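Local coordinates for conserved domain protein (Streptococcus pneumoniae, PDB 2I7R), which is of unknown function but belongs to the glyoxalase/bleomycin resistance protein/dioxygenase superfamily, whose members include metal-dependent enzymes and antibiotic-binding proteins, at residues Q76-K79 with R80-L84. Sequence-based numbering, arbitrary orientation.
Sequences QNYK and RLNEL
N77 and R80 lie side by side on one flank of the helix and join at their ends. R80 NH2 points at N77 OD1 from 2.8 Å with an almost straight N-H...O angle of 177°, in the amide's carbonyl plane and on a lone pair. The acceptor also sits in the guanidinium plane, yet the two flat groups stand nearly perpendicular, 89° apart. The arginine turns back because its chain, extended through CG and CD, bends at chi3 (57°) and so swings the guanidinium toward N77. A water accepts from R80 NE at 3.0 Å and gives only a weak bond to N77 OD1. NH2 also donates to I26 O, while N77 ND2 reaches back to D73 O, which holds the amide with its oxygen turned to the arginine.

K79 meets E83 twice. Its carbonyl oxygen accepts from E83 N and touches E83 CG, while CG and CD of the lysine run past the carboxylate, CD 3.5 Å from E83 OE2. K79 NZ remains 5.3 Å from E83 OE2, so any attraction between the charges acts at a distance. On another flank, N82 brings ND2 over one face of the Y78 ring, near its rim at CZ (3.4 Å), with the amide steeply inclined to the ring. Ordinary i to i+4 bonds, such as L81 N to N77 O at 2.9 Å, run beneath these side chains.

Helix 74-84 packs on the sheet formed by strands 65-70, 111-116, 100-105 and 88-94 of this glyoxalase-type fold: Y78 and L81 rest on L102, Y78 and N82 meet V88, and R80 ties the helix to the end of helix 16-27.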
loop_
_atom_site.group_PDB
_atom_site.type_symbol
_atom_site.label_atom_id
_atom_site.label_comp_id
_atom_site.label_asym_id
_atom_site.label_seq_id
_atom_site.Cartn_x
_atom_site.Cartn_y
_atom_site.Cartn_z
ATOM N N GLN A 76 -14.484 -18.984 1.897
ATOM C CA GLN A 76 -15.523 -18.454 1.018
ATOM C C GLN A 76 -14.969 -17.527 -0.107
ATOM O O GLN A 76 -15.404 -17.644 -1.253
ATOM C CB GLN A 76 -16.678 -17.814 1.795
ATOM C CG GLN A 76 -17.947 -17.581 0.927
ATOM C CD GLN A 76 -18.420 -18.850 0.130
ATOM O OE1 GLN A 76 -18.711 -19.920 0.719
ATOM N NE2 GLN A 76 -18.496 -18.718 -1.223
ATOM N N ASN A 77 -14.017 -16.636 0.213
ATOM C CA ASN A 77 -13.335 -15.846 -0.813
ATOM C C ASN A 77 -12.626 -16.732 -1.812
ATOM O O ASN A 77 -12.688 -16.497 -3.019
ATOM C CB ASN A 77 -12.351 -14.845 -0.194
ATOM C CG ASN A 77 -13.048 -13.607 0.325
ATOM O OD1 ASN A 77 -13.399 -12.718 -0.443
ATOM N ND2 ASN A 77 -13.288 -13.568 1.630
ATOM N N TYR A 78 -11.983 -17.774 -1.302
ATOM C CA TYR A 78 -11.329 -18.769 -2.140
ATOM C C TYR A 78 -12.234 -19.359 -3.195
ATOM O O TYR A 78 -11.901 -19.334 -4.373
ATOM C CB TYR A 78 -10.740 -19.890 -1.289
ATOM C CG TYR A 78 -9.900 -20.871 -2.046
ATOM C CD1 TYR A 78 -8.945 -20.432 -2.954
ATOM C CD2 TYR A 78 -10.045 -22.251 -1.841
ATOM C CE1 TYR A 78 -8.143 -21.311 -3.629
ATOM C CE2 TYR A 78 -9.241 -23.161 -2.523
ATOM C CZ TYR A 78 -8.289 -22.670 -3.423
ATOM O OH TYR A 78 -7.452 -23.525 -4.108
ATOM N N LYS A 79 -13.371 -19.882 -2.755
ATOM C CA LYS A 79 -14.356 -20.482 -3.641
ATOM C C LYS A 79 -14.813 -19.468 -4.700
ATOM O O LYS A 79 -14.892 -19.791 -5.885
ATOM C CB LYS A 79 -15.570 -20.990 -2.843
ATOM C CG LYS A 79 -16.593 -21.778 -3.698
ATOM C CD LYS A 79 -18.008 -21.705 -3.120
ATOM C CE LYS A 79 -18.199 -22.738 -2.011
ATOM N NZ LYS A 79 -19.607 -23.289 -2.078
ATOM N N ARG A 80 -15.108 -18.257 -4.247
ATOM C CA ARG A 80 -15.562 -17.186 -5.110
ATOM C C ARG A 80 -14.532 -16.941 -6.209
ATOM O O ARG A 80 -14.871 -16.921 -7.421
ATOM C CB ARG A 80 -15.820 -15.913 -4.283
ATOM C CG ARG A 80 -16.346 -14.727 -5.063
ATOM C CD ARG A 80 -16.573 -13.515 -4.170
ATOM N NE ARG A 80 -15.379 -13.076 -3.442
ATOM C CZ ARG A 80 -14.347 -12.402 -3.970
ATOM N NH1 ARG A 80 -14.321 -12.090 -5.276
ATOM N NH2 ARG A 80 -13.307 -12.065 -3.184
ATOM N N LEU A 81 -13.282 -16.795 -5.795
ATOM C CA LEU A 81 -12.195 -16.495 -6.712
ATOM C C LEU A 81 -11.891 -17.623 -7.691
ATOM O O LEU A 81 -11.542 -17.352 -8.841
ATOM C CB LEU A 81 -10.931 -16.040 -5.966
ATOM C CG LEU A 81 -11.094 -14.763 -5.138
ATOM C CD1 LEU A 81 -9.981 -14.613 -4.036
ATOM C CD2 LEU A 81 -11.243 -13.497 -6.034
ATOM N N ASN A 82 -11.999 -18.872 -7.236
ATOM C CA ASN A 82 -11.762 -20.057 -8.085
ATOM C C ASN A 82 -12.809 -20.129 -9.177
ATOM O O ASN A 82 -12.481 -20.418 -10.326
ATOM C CB ASN A 82 -11.817 -21.373 -7.287
ATOM C CG ASN A 82 -10.482 -21.769 -6.702
ATOM O OD1 ASN A 82 -9.457 -21.089 -6.879
ATOM N ND2 ASN A 82 -10.479 -22.887 -5.986
ATOM N N GLU A 83 -14.068 -19.891 -8.805
ATOM C CA GLU A 83 -15.163 -19.861 -9.783
ATOM C C GLU A 83 -14.934 -18.760 -10.804
ATOM O O GLU A 83 -15.324 -18.924 -11.937
ATOM C CB GLU A 83 -16.525 -19.613 -9.143
ATOM C CG GLU A 83 -16.998 -20.608 -8.121
ATOM C CD GLU A 83 -18.309 -20.141 -7.461
ATOM O OE1 GLU A 83 -19.232 -19.742 -8.223
ATOM O OE2 GLU A 83 -18.422 -20.160 -6.200
ATOM N N LEU A 84 -14.304 -17.651 -10.409
ATOM C CA LEU A 84 -13.997 -16.547 -11.328
ATOM C C LEU A 84 -12.826 -16.817 -12.268
ATOM O O LEU A 84 -12.688 -16.140 -13.271
ATOM C CB LEU A 84 -13.705 -15.246 -10.561
ATOM C CG LEU A 84 -14.902 -14.449 -10.060
ATOM C CD1 LEU A 84 -14.399 -13.301 -9.190
ATOM C CD2 LEU A 84 -15.754 -13.932 -11.252
HETATM O O HOH W 1 -16.575 -13.998 -0.810
#